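Local atomic coordinates of dephospho-CoA kinase (Campylobacter jejuni subsp. jejuni serotype O:2, PDB entry 4ZO4), a protein that probably catalyses the ATP-dependent phosphorylation of the 3'-hydroxyl of dephospho-CoA, the last step of coenzyme A biosynthesis. Residues Asp44-Glu49 and Glu89-Pro94; Gln105-Asp108 and Ala113-Val116; Pro119-Ser124 and Glu169-Lys174; Gln149-Ser154 and Lys159-Ser164. All coordinates share one frame; numbering follows the deposited sequence.

Contact 1: residues Asp44-Glu49 and Glu89-Pro94; sequences DENALE and ENFTHP
F91 directs its ring at the junction between helices 35-45 and 47-54, and N46 meets it at the rim: N46 CB lies in the plane of the ring, 3.8 Å from F91 CE2 and 4.0 Å from CZ. E49, one turn further on, adds its own CB at 4.3 Å from F91 CZ, approaching obliquely. Methylene groups therefore do the touching on this side. Of N46, CB alone touches the ring; ND2 donates to I42 O in the preceding helix, which ties the residue back to the turn it has just left. The carboxylate of E49 has a partner in another chain, OE1 being hydrogen-bonded to S154 OG of the second subunit. Across the contact F91 stretches out from helix 82-109 with CG anti to the backbone N (chi1 -167°), a setting that sends the ring across the gap between N46 CA and T92 CA, 9.4 Å apart. The ring is also packed against L50 and I53 of helix 47-54, and K95 makes a cation-pi contact with it. F91 is the residue of 89-94 that makes the contact, and the buried area is small, 108 Å². Here a helix-to-helix break, marked by N46 leaving helical geometry, rests on the long helix 82-109; the packing is consistent with the helical substrate-binding region that the CoaE family adds to its P-loop kinase core.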
loop_
_atom_site.group_PDB
_atom_site.type_symbol
_atom_site.label_atom_id
_atom_site.label_comp_id
_atom_site.label_asym_id
_atom_site.label_seq_id
_atom_site.Cartn_x
_atom_site.Cartn_y
_atom_site.Cartn_z
ATOM N N ASP A 44 18.958 18.900 -4.475
ATOM C CA ASP A 44 19.645 20.192 -4.548
ATOM C C ASP A 44 19.541 20.843 -5.915
ATOM O O ASP A 44 19.467 22.061 -6.001
ATOM C CB ASP A 44 21.130 20.053 -4.185
ATOM C CG ASP A 44 21.376 19.826 -2.685
ATOM O OD1 ASP A 44 20.922 20.645 -1.851
ATOM O OD2 ASP A 44 22.063 18.844 -2.344
ATOM N N GLU A 45 19.575 20.073 -7.001
ATOM C CA GLU A 45 19.438 20.691 -8.341
ATOM C C GLU A 45 18.049 21.260 -8.521
ATOM O O GLU A 45 17.869 22.159 -9.303
ATOM C CB GLU A 45 19.668 19.691 -9.472
ATOM C CG GLU A 45 21.115 19.277 -9.707
ATOM C CD GLU A 45 21.227 18.117 -10.692
ATOM O OE1 GLU A 45 20.648 18.225 -11.807
ATOM O OE2 GLU A 45 21.888 17.099 -10.346
ATOM N N ASN A 46 17.063 20.683 -7.827
ATOM C CA ASN A 46 15.657 21.103 -7.926
ATOM C C ASN A 46 15.191 21.663 -6.614
ATOM O O ASN A 46 14.155 21.267 -6.091
ATOM C CB ASN A 46 14.783 19.917 -8.305
ATOM C CG ASN A 46 15.113 19.409 -9.672
ATOM O OD1 ASN A 46 14.739 20.027 -10.651
ATOM N ND2 ASN A 46 15.884 18.322 -9.749
ATOM N N ALA A 47 15.973 22.590 -6.080
ATOM C CA ALA A 47 15.720 23.122 -4.764
ATOM C C ALA A 47 14.615 24.172 -4.835
ATOM O O ALA A 47 13.716 24.157 -4.006
ATOM C CB ALA A 47 16.997 23.687 -4.155
ATOM N N LEU A 48 14.659 25.064 -5.818
ATOM C CA LEU A 48 13.582 26.055 -5.929
ATOM C C LEU A 48 12.226 25.418 -6.244
ATOM O O LEU A 48 11.220 25.782 -5.628
ATOM C CB LEU A 48 13.895 27.153 -6.954
ATOM C CG LEU A 48 14.936 28.182 -6.501
ATOM C CD1 LEU A 48 15.107 29.278 -7.547
ATOM C CD2 LEU A 48 14.577 28.777 -5.145
ATOM N N GLU A 49 12.173 24.484 -7.184
ATOM C CA GLU A 49 10.865 23.927 -7.523
ATOM C C GLU A 49 10.252 23.205 -6.324
ATOM O O GLU A 49 9.078 23.367 -6.035
ATOM C CB GLU A 49 10.889 23.064 -8.790
ATOM C CG GLU A 49 10.478 23.856 -10.035
ATOM C CD GLU A 49 9.056 24.495 -9.927
ATOM O OE1 GLU A 49 8.838 25.644 -10.436
ATOM O OE2 GLU A 49 8.154 23.849 -9.319
ATOM N N GLU A 89 7.983 11.182 -4.327
ATOM C CA GLU A 89 8.284 9.994 -5.108
ATOM C C GLU A 89 8.123 10.270 -6.600
ATOM O O GLU A 89 9.035 10.000 -7.358
ATOM C CB GLU A 89 7.404 8.815 -4.697
ATOM C CG GLU A 89 7.717 8.247 -3.310
ATOM C CD GLU A 89 6.569 7.408 -2.713
ATOM O OE1 GLU A 89 5.488 7.272 -3.362
ATOM O OE2 GLU A 89 6.725 6.896 -1.572
ATOM N N ASN A 90 7.001 10.841 -7.026
ATOM C CA ASN A 90 6.765 11.038 -8.446
ATOM C C ASN A 90 7.616 12.165 -8.981
ATOM O O ASN A 90 8.020 12.193 -10.148
ATOM C CB ASN A 90 5.296 11.308 -8.710
ATOM C CG ASN A 90 5.033 11.675 -10.149
ATOM O OD1 ASN A 90 5.001 10.814 -11.016
ATOM N ND2 ASN A 90 4.850 12.958 -10.409
ATOM N N PHE A 91 7.941 13.100 -8.118
ATOM C CA PHE A 91 8.877 14.145 -8.521
ATOM C C PHE A 91 10.267 13.631 -8.836
ATOM O O PHE A 91 10.861 14.089 -9.798
ATOM C CB PHE A 91 8.995 15.188 -7.431
ATOM C CG PHE A 91 9.674 16.437 -7.874
ATOM C CD1 PHE A 91 9.022 17.354 -8.680
ATOM C CD2 PHE A 91 10.951 16.718 -7.450
ATOM C CE1 PHE A 91 9.660 18.537 -9.069
ATOM C CE2 PHE A 91 11.601 17.873 -7.830
ATOM C CZ PHE A 91 10.952 18.794 -8.624
ATOM N N THR A 92 10.788 12.720 -8.003
ATOM C CA THR A 92 12.211 12.373 -8.004
ATOM C C THR A 92 12.524 11.176 -8.889
ATOM O O THR A 92 13.520 11.150 -9.575
ATOM C CB THR A 92 12.691 12.010 -6.589
ATOM O OG1 THR A 92 11.817 11.040 -6.014
ATOM C CG2 THR A 92 12.705 13.214 -5.700
ATOM N N HIS A 93 11.659 10.171 -8.849
ATOM C CA HIS A 93 11.879 8.929 -9.566
ATOM C C HIS A 93 12.369 9.098 -11.006
ATOM O O HIS A 93 13.397 8.523 -11.362
ATOM C CB HIS A 93 10.640 8.029 -9.540
ATOM C CG HIS A 93 10.340 7.421 -8.203
ATOM N ND1 HIS A 93 9.178 6.713 -7.952
ATOM C CD2 HIS A 93 11.041 7.410 -7.045
ATOM C CE1 HIS A 93 9.198 6.269 -6.706
ATOM N NE2 HIS A 93 10.305 6.694 -6.127
ATOM N N PRO A 94 11.635 9.840 -11.855
ATOM C CA PRO A 94 12.165 9.946 -13.233
ATOM C C PRO A 94 13.506 10.724 -13.337
ATOM O O PRO A 94 14.332 10.442 -14.222
ATOM C CB PRO A 94 11.053 10.658 -13.978
ATOM C CG PRO A 94 10.238 11.362 -12.910
ATOM C CD PRO A 94 10.322 10.495 -11.705
#

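Contact 2: residues Gln105-Asp108 and Ala113-Val116; sequences QILD and AFFV
D108 OD1 accepts a hydrogen bond from N6 N, just ahead of strand 7-12, while the backbone of the same D108 lies against the ring of F114. The carboxylate thus pins the end of helix 82-109 to the chain entering the central strand 7-12, and the contact with strand 114-117 itself is mainly apolar, without a hydrogen bond between the segments. D108 N comes to 3.6 Å from F114 CE2 at an oblique angle, and D108 CB stands 4.1 Å from the same ring atom, F114 CE2.

The main weight falls on L107. Its CB sits over one face of the F114 ring, 3.7 Å from the centroid and 15° off the ring normal, a CH-pi arrangement. The CD1 methyl of L107 extends the overlap to the side of the ring near its root, 3.6 Å from F114 CD1 and 4.0 Å from F114 CB. Seen as whole side chains, leucine and phenylalanine cross obliquely. F114 reaches this place with CG tucked between its backbone N and carbonyl carbon (chi1 69°), which swings the ring from the strand toward the helix. A113 and F115, its neighbours in sequence, direct their CB atoms away from the helix.

Beyond these residues F114 is buried against K31, A7 and M104, and its backbone is hydrogen-bonded to N6 and F8, so the ring is carried by a strand held in the parallel sheet. The chemistry is one of division: hydrophobic cover from L107 joins helix to sheet over the ring face, while a polar tether from D108 is made to the chain leading into the neighbouring strand.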
loop_
_atom_site.group_PDB
_atom_site.type_symbol
_atom_site.label_atom_id
_atom_site.label_comp_id
_atom_site.label_asym_id
_atom_site.label_seq_id
_atom_site.Cartn_x
_atom_site.Cartn_y
_atom_site.Cartn_z
ATOM N N GLN A 105 25.737 5.012 -19.263
ATOM C CA GLN A 105 25.948 4.910 -20.697
ATOM C C GLN A 105 27.272 5.584 -21.043
ATOM O O GLN A 105 27.836 5.343 -22.122
ATOM C CB GLN A 105 24.800 5.572 -21.488
ATOM C CG GLN A 105 23.580 4.683 -21.762
ATOM C CD GLN A 105 22.356 5.465 -22.275
ATOM O OE1 GLN A 105 22.411 6.684 -22.462
ATOM N NE2 GLN A 105 21.243 4.759 -22.496
ATOM N N ILE A 106 27.767 6.436 -20.144
ATOM C CA ILE A 106 29.116 7.004 -20.302
ATOM C C ILE A 106 30.172 5.902 -20.116
ATOM O O ILE A 106 31.033 5.702 -20.977
ATOM C CB ILE A 106 29.338 8.217 -19.353
ATOM C CG1 ILE A 106 28.728 9.478 -19.988
ATOM C CG2 ILE A 106 30.817 8.475 -19.080
ATOM C CD1 ILE A 106 28.692 10.689 -19.078
ATOM N N LEU A 107 30.064 5.157 -19.025
ATOM C CA LEU A 107 31.074 4.194 -18.637
ATOM C C LEU A 107 30.948 2.895 -19.410
ATOM O O LEU A 107 31.932 2.154 -19.499
ATOM C CB LEU A 107 30.964 3.898 -17.149
ATOM C CG LEU A 107 30.860 5.128 -16.260
ATOM C CD1 LEU A 107 30.668 4.755 -14.793
ATOM C CD2 LEU A 107 32.094 5.992 -16.468
ATOM N N ASP A 108 29.758 2.598 -19.951
ATOM C CA ASP A 108 29.581 1.374 -20.752
ATOM C C ASP A 108 30.322 1.458 -22.083
ATOM O O ASP A 108 30.876 0.465 -22.559
ATOM C CB ASP A 108 28.113 1.049 -21.038
ATOM C CG ASP A 108 27.948 -0.316 -21.711
ATOM O OD1 ASP A 108 28.324 -1.331 -21.084
ATOM O OD2 ASP A 108 27.469 -0.384 -22.866
ATOM N N ALA A 113 34.684 -2.476 -17.101
ATOM C CA ALA A 113 33.679 -2.825 -16.096
ATOM C C ALA A 113 33.568 -1.735 -15.059
ATOM O O ALA A 113 34.600 -1.138 -14.672
ATOM C CB ALA A 113 34.014 -4.137 -15.413
ATOM N N PHE A 114 32.315 -1.494 -14.631
ATOM C CA PHE A 114 31.970 -0.497 -13.616
ATOM C C PHE A 114 30.796 -0.945 -12.706
ATOM O O PHE A 114 29.983 -1.807 -13.070
ATOM C CB PHE A 114 31.671 0.870 -14.267
ATOM C CG PHE A 114 30.397 0.909 -15.078
ATOM C CD1 PHE A 114 29.226 1.431 -14.539
ATOM C CD2 PHE A 114 30.374 0.448 -16.394
ATOM C CE1 PHE A 114 28.057 1.470 -15.289
ATOM C CE2 PHE A 114 29.206 0.485 -17.152
ATOM C CZ PHE A 114 28.045 1.000 -16.597
ATOM N N PHE A 115 30.728 -0.323 -11.526
ATOM C CA PHE A 115 29.816 -0.708 -10.456
ATOM C C PHE A 115 28.909 0.448 -9.978
ATOM O O PHE A 115 29.377 1.507 -9.548
ATOM C CB PHE A 115 30.631 -1.305 -9.294
ATOM C CG PHE A 115 31.345 -2.586 -9.667
ATOM C CD1 PHE A 115 30.638 -3.776 -9.762
ATOM C CD2 PHE A 115 32.708 -2.592 -9.974
ATOM C CE1 PHE A 115 31.262 -4.953 -10.140
ATOM C CE2 PHE A 115 33.337 -3.770 -10.361
ATOM C CZ PHE A 115 32.609 -4.954 -10.439
ATOM N N VAL A 116 27.606 0.239 -10.091
ATOM C CA VAL A 116 26.605 1.173 -9.579
ATOM C C VAL A 116 26.262 0.708 -8.177
ATOM O O VAL A 116 25.542 -0.286 -7.973
ATOM C CB VAL A 116 25.311 1.158 -10.439
ATOM C CG1 VAL A 116 24.300 2.151 -9.918
ATOM C CG2 VAL A 116 25.615 1.431 -11.914
#

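Contact 3: residues Pro119-Ser124 and Glu169-Lys174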
loop_
_atom_site.group_PDB
_atom_site.type_symbol
_atom_site.label_atom_id
_atom_site.label_comp_id
_atom_site.label_asym_id
_atom_site.label_seq_id
_atom_site.Cartn_x
_atom_site.Cartn_y
_atom_site.Cartn_z
ATOM N N PRO A 119 21.263 0.966 -2.929
ATOM C CA PRO A 119 20.457 0.367 -1.844
ATOM C C PRO A 119 19.479 -0.676 -2.323
ATOM O O PRO A 119 18.778 -0.469 -3.304
ATOM C CB PRO A 119 19.689 1.544 -1.257
ATOM C CG PRO A 119 20.423 2.784 -1.683
ATOM C CD PRO A 119 21.237 2.438 -2.898
ATOM N N LEU A 120 19.438 -1.799 -1.625
ATOM C CA LEU A 120 18.727 -2.976 -2.110
ATOM C C LEU A 120 17.322 -2.649 -2.572
ATOM O O LEU A 120 16.924 -3.135 -3.618
ATOM C CB LEU A 120 18.725 -4.095 -1.053
ATOM C CG LEU A 120 18.076 -5.450 -1.385
ATOM C CD1 LEU A 120 18.638 -6.059 -2.659
ATOM C CD2 LEU A 120 18.229 -6.432 -0.233
ATOM N N PHE A 121 16.565 -1.846 -1.810
ATOM C CA PHE A 121 15.163 -1.555 -2.191
ATOM C C PHE A 121 14.982 -0.169 -2.817
ATOM O O PHE A 121 14.098 0.570 -2.455
ATOM C CB PHE A 121 14.224 -1.753 -0.999
ATOM C CG PHE A 121 14.229 -3.149 -0.456
ATOM C CD1 PHE A 121 15.153 -3.524 0.514
ATOM C CD2 PHE A 121 13.308 -4.086 -0.911
ATOM C CE1 PHE A 121 15.166 -4.805 1.013
ATOM C CE2 PHE A 121 13.320 -5.369 -0.420
ATOM C CZ PHE A 121 14.257 -5.732 0.541
ATOM N N PHE A 122 15.810 0.157 -3.795
ATOM C CA PHE A 122 15.845 1.480 -4.392
ATOM C C PHE A 122 14.716 1.527 -5.338
ATOM O O PHE A 122 14.372 0.523 -5.923
ATOM C CB PHE A 122 17.130 1.669 -5.185
ATOM C CG PHE A 122 17.562 3.097 -5.354
ATOM C CD1 PHE A 122 17.772 3.612 -6.605
ATOM C CD2 PHE A 122 17.813 3.901 -4.248
ATOM C CE1 PHE A 122 18.216 4.904 -6.764
ATOM C CE2 PHE A 122 18.238 5.208 -4.395
ATOM C CZ PHE A 122 18.438 5.708 -5.658
ATOM N N GLU A 123 14.195 2.726 -5.548
ATOM C CA GLU A 123 12.884 2.908 -6.102
ATOM C C GLU A 123 12.825 3.227 -7.588
ATOM O O GLU A 123 11.990 2.676 -8.314
ATOM C CB GLU A 123 12.187 4.031 -5.335
ATOM C CG GLU A 123 11.623 3.613 -3.991
ATOM C CD GLU A 123 10.733 4.676 -3.359
ATOM O OE1 GLU A 123 10.689 5.831 -3.855
ATOM O OE2 GLU A 123 10.073 4.361 -2.351
ATOM N N SER A 124 13.679 4.127 -8.044
ATOM C CA SER A 124 13.358 4.895 -9.260
ATOM C C SER A 124 13.267 4.148 -10.606
ATOM O O SER A 124 13.239 4.774 -11.664
ATOM C CB SER A 124 14.295 6.088 -9.361
ATOM O OG SER A 124 14.043 6.952 -8.262
ATOM N N GLU A 169 15.671 -11.639 1.627
ATOM C CA GLU A 169 15.793 -12.941 0.977
ATOM C C GLU A 169 14.973 -13.031 -0.293
ATOM O O GLU A 169 15.422 -13.631 -1.292
ATOM C CB GLU A 169 15.363 -14.062 1.892
ATOM C CG GLU A 169 16.300 -14.308 3.053
ATOM C CD GLU A 169 16.175 -15.713 3.631
ATOM O OE1 GLU A 169 17.121 -16.125 4.352
ATOM O OE2 GLU A 169 15.149 -16.406 3.383
ATOM N N GLU A 170 13.771 -12.448 -0.270
ATOM C CA GLU A 170 12.966 -12.349 -1.499
ATOM C C GLU A 170 13.703 -11.690 -2.641
ATOM O O GLU A 170 13.541 -12.095 -3.794
ATOM C CB GLU A 170 11.674 -11.576 -1.289
ATOM C CG GLU A 170 10.440 -12.443 -1.357
ATOM C CD GLU A 170 10.220 -13.103 -2.708
ATOM O OE1 GLU A 170 10.059 -14.349 -2.749
ATOM O OE2 GLU A 170 10.191 -12.369 -3.725
ATOM N N LYS A 171 14.496 -10.669 -2.341
ATOM C CA LYS A 171 15.135 -9.912 -3.411
ATOM C C LYS A 171 16.208 -10.717 -4.183
ATOM O O LYS A 171 16.565 -10.371 -5.296
ATOM C CB LYS A 171 15.729 -8.650 -2.837
ATOM C CG LYS A 171 15.594 -7.445 -3.733
ATOM C CD LYS A 171 14.136 -7.097 -4.032
ATOM C CE LYS A 171 13.920 -5.595 -4.099
ATOM N NZ LYS A 171 13.241 -5.208 -5.365
ATOM N N LEU A 172 16.715 -11.797 -3.600
ATOM C CA LEU A 172 17.784 -12.578 -4.234
ATOM C C LEU A 172 17.277 -13.312 -5.482
ATOM O O LEU A 172 18.006 -13.491 -6.456
ATOM C CB LEU A 172 18.340 -13.589 -3.245
ATOM C CG LEU A 172 18.954 -13.027 -1.965
ATOM C CD1 LEU A 172 19.438 -14.183 -1.106
ATOM C CD2 LEU A 172 20.109 -12.066 -2.233
ATOM N N LYS A 173 16.022 -13.724 -5.455
ATOM C CA LYS A 173 15.355 -14.276 -6.636
ATOM C C LYS A 173 15.638 -13.479 -7.913
ATOM O O LYS A 173 15.419 -13.994 -9.013
ATOM C CB LYS A 173 13.834 -14.346 -6.409
ATOM C CG LYS A 173 13.446 -14.995 -5.069
ATOM C CD LYS A 173 12.182 -15.816 -5.111
ATOM C CE LYS A 173 12.071 -16.703 -3.877
ATOM N NZ LYS A 173 10.700 -17.311 -3.756
ATOM N N LYS A 174 16.107 -12.236 -7.766
ATOM C CA LYS A 174 16.481 -11.385 -8.898
ATOM C C LYS A 174 17.984 -10.994 -9.013
ATOM O O LYS A 174 18.362 -10.258 -9.909
ATOM C CB LYS A 174 15.591 -10.129 -8.907
ATOM C CG LYS A 174 14.157 -10.385 -9.370
ATOM C CD LYS A 174 13.271 -9.156 -9.161
ATOM C CE LYS A 174 12.588 -9.168 -7.794
ATOM N NZ LYS A 174 11.786 -7.934 -7.508
#
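Within 169-174, K171 carries the contact with L120 and F121 of the loop. E169 directs its CB away from the loop and packs on L155 of the third subunit. E170 follows, its carboxylate led off to a salt bridge with K173 (K173 NZ to E170 OE1 3.2 Å), whose hydrogen bond is weak and which stays within the same segment. Next comes K171, whose CB points at the loop and whose bent chain is used along almost its full length. Near the root, K171 CG packs 3.5 Å from L120 CD1 and K171 CB lies 3.9 Å from the same methyl; the two side chains run past each other in opposite directions. Toward the other end, bends at chi2, chi3 and chi4 carry K171 CE beside the F121 ring, 3.6 Å from F121 CD2 and 3.7 Å from F121 CE2, while K171 CD is 4.1 Å from F121 CE2. The lysine chain passes aslant the ring, and the touching atoms are carbons on each side. L120 holds its CG anti to the backbone N (chi1 -177°), and this extended start lets CD1 reach K171. L172 directs its own side chain to Y137.

I168 also packs on both L120 and F121, and D167 on F121, which touches E83 of the second subunit as well. L120 lies about 7 Å, side chain to side chain, from K18, predicted to bind ATP. The arrangement thus lies near the predicted nucleotide site of a P-loop kinase, where the loop after strand 114-117 meets the base of the long helix that is probably part of the lid, as in other CoaE kinases.

Contact 4: residues Gln149-Ser154 and Lys159-Ser164; sequences QRDKLS and KARLDS
D151 and R161 form the salt bridge that joins two successive helices, 144-151 and 155-172. Helix 144-151 ends in a Schellman motif, and the pair probably belongs to the lid, as in other CoaE kinases. K152, with positive phi (58°), is the C' residue: K152 N bonds to Q149 O at 3.2 Å, and L153 N reaches the carbonyl five residues back.

The close-packed part is where R161 comes up from the second helix. D151 OD2 approaches the edge of the guanidinium and pairs with R161 NH1, modelled at 2.5 Å, a length not to be pressed at this resolution. The hydrogen bond is weak, since the donor is poorly aimed, and the carboxylate and guanidinium planes stand 76° apart, so this is a one-point grip and not a side-by-side pairing. R161 starts with CG anti to its amide nitrogen and is nearly extended, bent only at chi3, which brings NH1 across to the aspartate. L153, buried and also packed on I147, adds an apolar flank, L153 CD1 lying 4.2 Å from R161 CD.

Away from that grip the connection is looser. R150 and K152, exposed to solvent, send their side chains clear of the second helix. K159, further along the seam, has a long ion pair with D163, NZ to OD2 at 3.7 Å, and another, weak one with D163 of the third subunit. K52 of the second subunit packs on R161 and L153. Along the helix carrying R161, R161 O accepts from S164 OG at 2.6 Å, the donor lying 35° out of the carbonyl plane.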
loop_
_atom_site.group_PDB
_atom_site.type_symbol
_atom_site.label_atom_id
_atom_site.label_comp_id
_atom_site.label_asym_id
_atom_site.label_seq_id
_atom_site.Cartn_x
_atom_site.Cartn_y
_atom_site.Cartn_z
ATOM N N GLN A 149 15.632 -12.402 22.044
ATOM C CA GLN A 149 16.777 -12.788 22.906
ATOM C C GLN A 149 18.075 -12.082 22.509
ATOM O O GLN A 149 18.533 -11.184 23.199
ATOM C CB GLN A 149 17.058 -14.300 22.834
ATOM C CG GLN A 149 15.968 -15.224 23.358
ATOM C CD GLN A 149 16.218 -16.698 23.014
ATOM O OE1 GLN A 149 17.215 -17.054 22.365
ATOM N NE2 GLN A 149 15.302 -17.562 23.445
ATOM N N ARG A 150 18.647 -12.505 21.382
ATOM C CA ARG A 150 19.949 -12.042 20.914
ATOM C C ARG A 150 20.011 -10.522 20.816
ATOM O O ARG A 150 20.930 -9.900 21.341
ATOM C CB ARG A 150 20.250 -12.674 19.542
ATOM C CG ARG A 150 21.441 -12.092 18.792
ATOM C CD ARG A 150 22.734 -12.831 19.066
ATOM N NE ARG A 150 23.893 -11.993 18.747
ATOM C CZ ARG A 150 24.344 -11.730 17.516
ATOM N NH1 ARG A 150 25.420 -10.958 17.361
ATOM N NH2 ARG A 150 23.736 -12.223 16.437
ATOM N N ASP A 151 19.026 -9.928 20.146
ATOM C CA ASP A 151 19.083 -8.509 19.821
ATOM C C ASP A 151 18.399 -7.653 20.878
ATOM O O ASP A 151 18.409 -6.429 20.768
ATOM C CB ASP A 151 18.522 -8.258 18.409
ATOM C CG ASP A 151 19.223 -9.121 17.321
ATOM O OD1 ASP A 151 20.329 -9.637 17.591
ATOM O OD2 ASP A 151 18.692 -9.262 16.183
ATOM N N LYS A 152 17.829 -8.291 21.909
ATOM C CA LYS A 152 17.205 -7.587 23.063
ATOM C C LYS A 152 16.065 -6.619 22.686
ATOM O O LYS A 152 16.074 -5.441 23.068
ATOM C CB LYS A 152 18.272 -6.854 23.909
ATOM C CG LYS A 152 18.567 -7.489 25.264
ATOM C CD LYS A 152 19.633 -8.575 25.183
ATOM C CE LYS A 152 19.714 -9.363 26.487
ATOM N NZ LYS A 152 20.638 -10.524 26.381
ATOM N N LEU A 153 15.076 -7.120 21.952
ATOM C CA LEU A 153 13.988 -6.252 21.444
ATOM C C LEU A 153 12.605 -6.704 21.873
ATOM O O LEU A 153 12.391 -7.827 22.282
ATOM C CB LEU A 153 14.005 -6.170 19.911
ATOM C CG LEU A 153 15.337 -5.901 19.203
ATOM C CD1 LEU A 153 15.385 -6.623 17.864
ATOM C CD2 LEU A 153 15.562 -4.405 19.021
ATOM N N SER A 154 11.669 -5.781 21.779
ATOM C CA SER A 154 10.259 -6.078 21.944
ATOM C C SER A 154 9.710 -6.808 20.716
ATOM O O SER A 154 10.317 -6.824 19.634
ATOM C CB SER A 154 9.499 -4.777 22.124
ATOM O OG SER A 154 9.826 -3.889 21.072
ATOM N N LYS A 159 9.498 -7.771 14.979
ATOM C CA LYS A 159 8.640 -7.986 13.816
ATOM C C LYS A 159 9.223 -7.236 12.650
ATOM O O LYS A 159 9.350 -7.772 11.555
ATOM C CB LYS A 159 7.257 -7.455 14.114
ATOM C CG LYS A 159 6.197 -7.888 13.136
ATOM C CD LYS A 159 5.119 -6.828 13.021
ATOM C CE LYS A 159 4.074 -7.248 12.009
ATOM N NZ LYS A 159 3.871 -6.173 11.001
ATOM N N ALA A 160 9.597 -5.985 12.899
ATOM C CA ALA A 160 10.168 -5.118 11.870
ATOM C C ALA A 160 11.443 -5.711 11.282
ATOM O O ALA A 160 11.639 -5.791 10.052
ATOM C CB ALA A 160 10.479 -3.778 12.481
ATOM N N ARG A 161 12.322 -6.126 12.185
ATOM C CA ARG A 161 13.559 -6.638 11.790
ATOM C C ARG A 161 13.357 -7.893 10.964
ATOM O O ARG A 161 13.972 -8.063 9.911
ATOM C CB ARG A 161 14.407 -6.932 13.029
ATOM C CG ARG A 161 15.872 -6.984 12.663
ATOM C CD ARG A 161 16.758 -6.888 13.860
ATOM N NE ARG A 161 17.943 -6.087 13.571
ATOM C CZ ARG A 161 19.042 -6.112 14.317
ATOM N NH1 ARG A 161 19.116 -6.910 15.380
ATOM N NH2 ARG A 161 20.080 -5.349 13.991
ATOM N N LEU A 162 12.510 -8.783 11.464
ATOM C CA LEU A 162 12.203 -10.049 10.778
ATOM C C LEU A 162 11.593 -9.842 9.397
ATOM O O LEU A 162 11.909 -10.565 8.423
ATOM C CB LEU A 162 11.211 -10.890 11.618
ATOM C CG LEU A 162 10.922 -12.309 11.114
ATOM C CD1 LEU A 162 12.207 -13.001 10.716
ATOM C CD2 LEU A 162 10.307 -13.157 12.181
ATOM N N ASP A 163 10.671 -8.897 9.302
ATOM C CA ASP A 163 10.030 -8.658 8.017
ATOM C C ASP A 163 11.034 -8.189 6.982
ATOM O O ASP A 163 10.949 -8.553 5.822
ATOM C CB ASP A 163 8.934 -7.622 8.174
ATOM C CG ASP A 163 7.674 -8.190 8.809
ATOM O OD1 ASP A 163 7.371 -9.410 8.666
ATOM O OD2 ASP A 163 6.982 -7.389 9.463
ATOM N N SER A 164 11.967 -7.349 7.389
ATOM C CA SER A 164 12.893 -6.792 6.443
ATOM C C SER A 164 13.816 -7.888 5.976
ATOM O O SER A 164 14.042 -8.035 4.781
ATOM C CB SER A 164 13.670 -5.647 7.052
ATOM O OG SER A 164 14.274 -6.071 8.239
#

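Contact 1 and contact 3 meet directly: H93 NE2 and E123 OE1 lie 2.5 Å apart, probably hydrogen-bonded, although the contact centres are 23 Å apart. Contact 2 uses the same helix 82-109 as contact 1, about 12 Å away between nearest atoms, and leads in sequence straight into the loop of contact 3. Contacts 3 and 4 share helix 155-172 and come within about 5 Å between nearest atoms. Contact 3 lies near the predicted ATP site, L120 about 7 Å from K18, and contact 4 farther off, R161 about 11 Å from A15, side chain to side chain. Contacts 1 and 4 are about 17 Å apart between nearest atoms within the chain, yet S154 hydrogen-bonds to E49 of the second subunit.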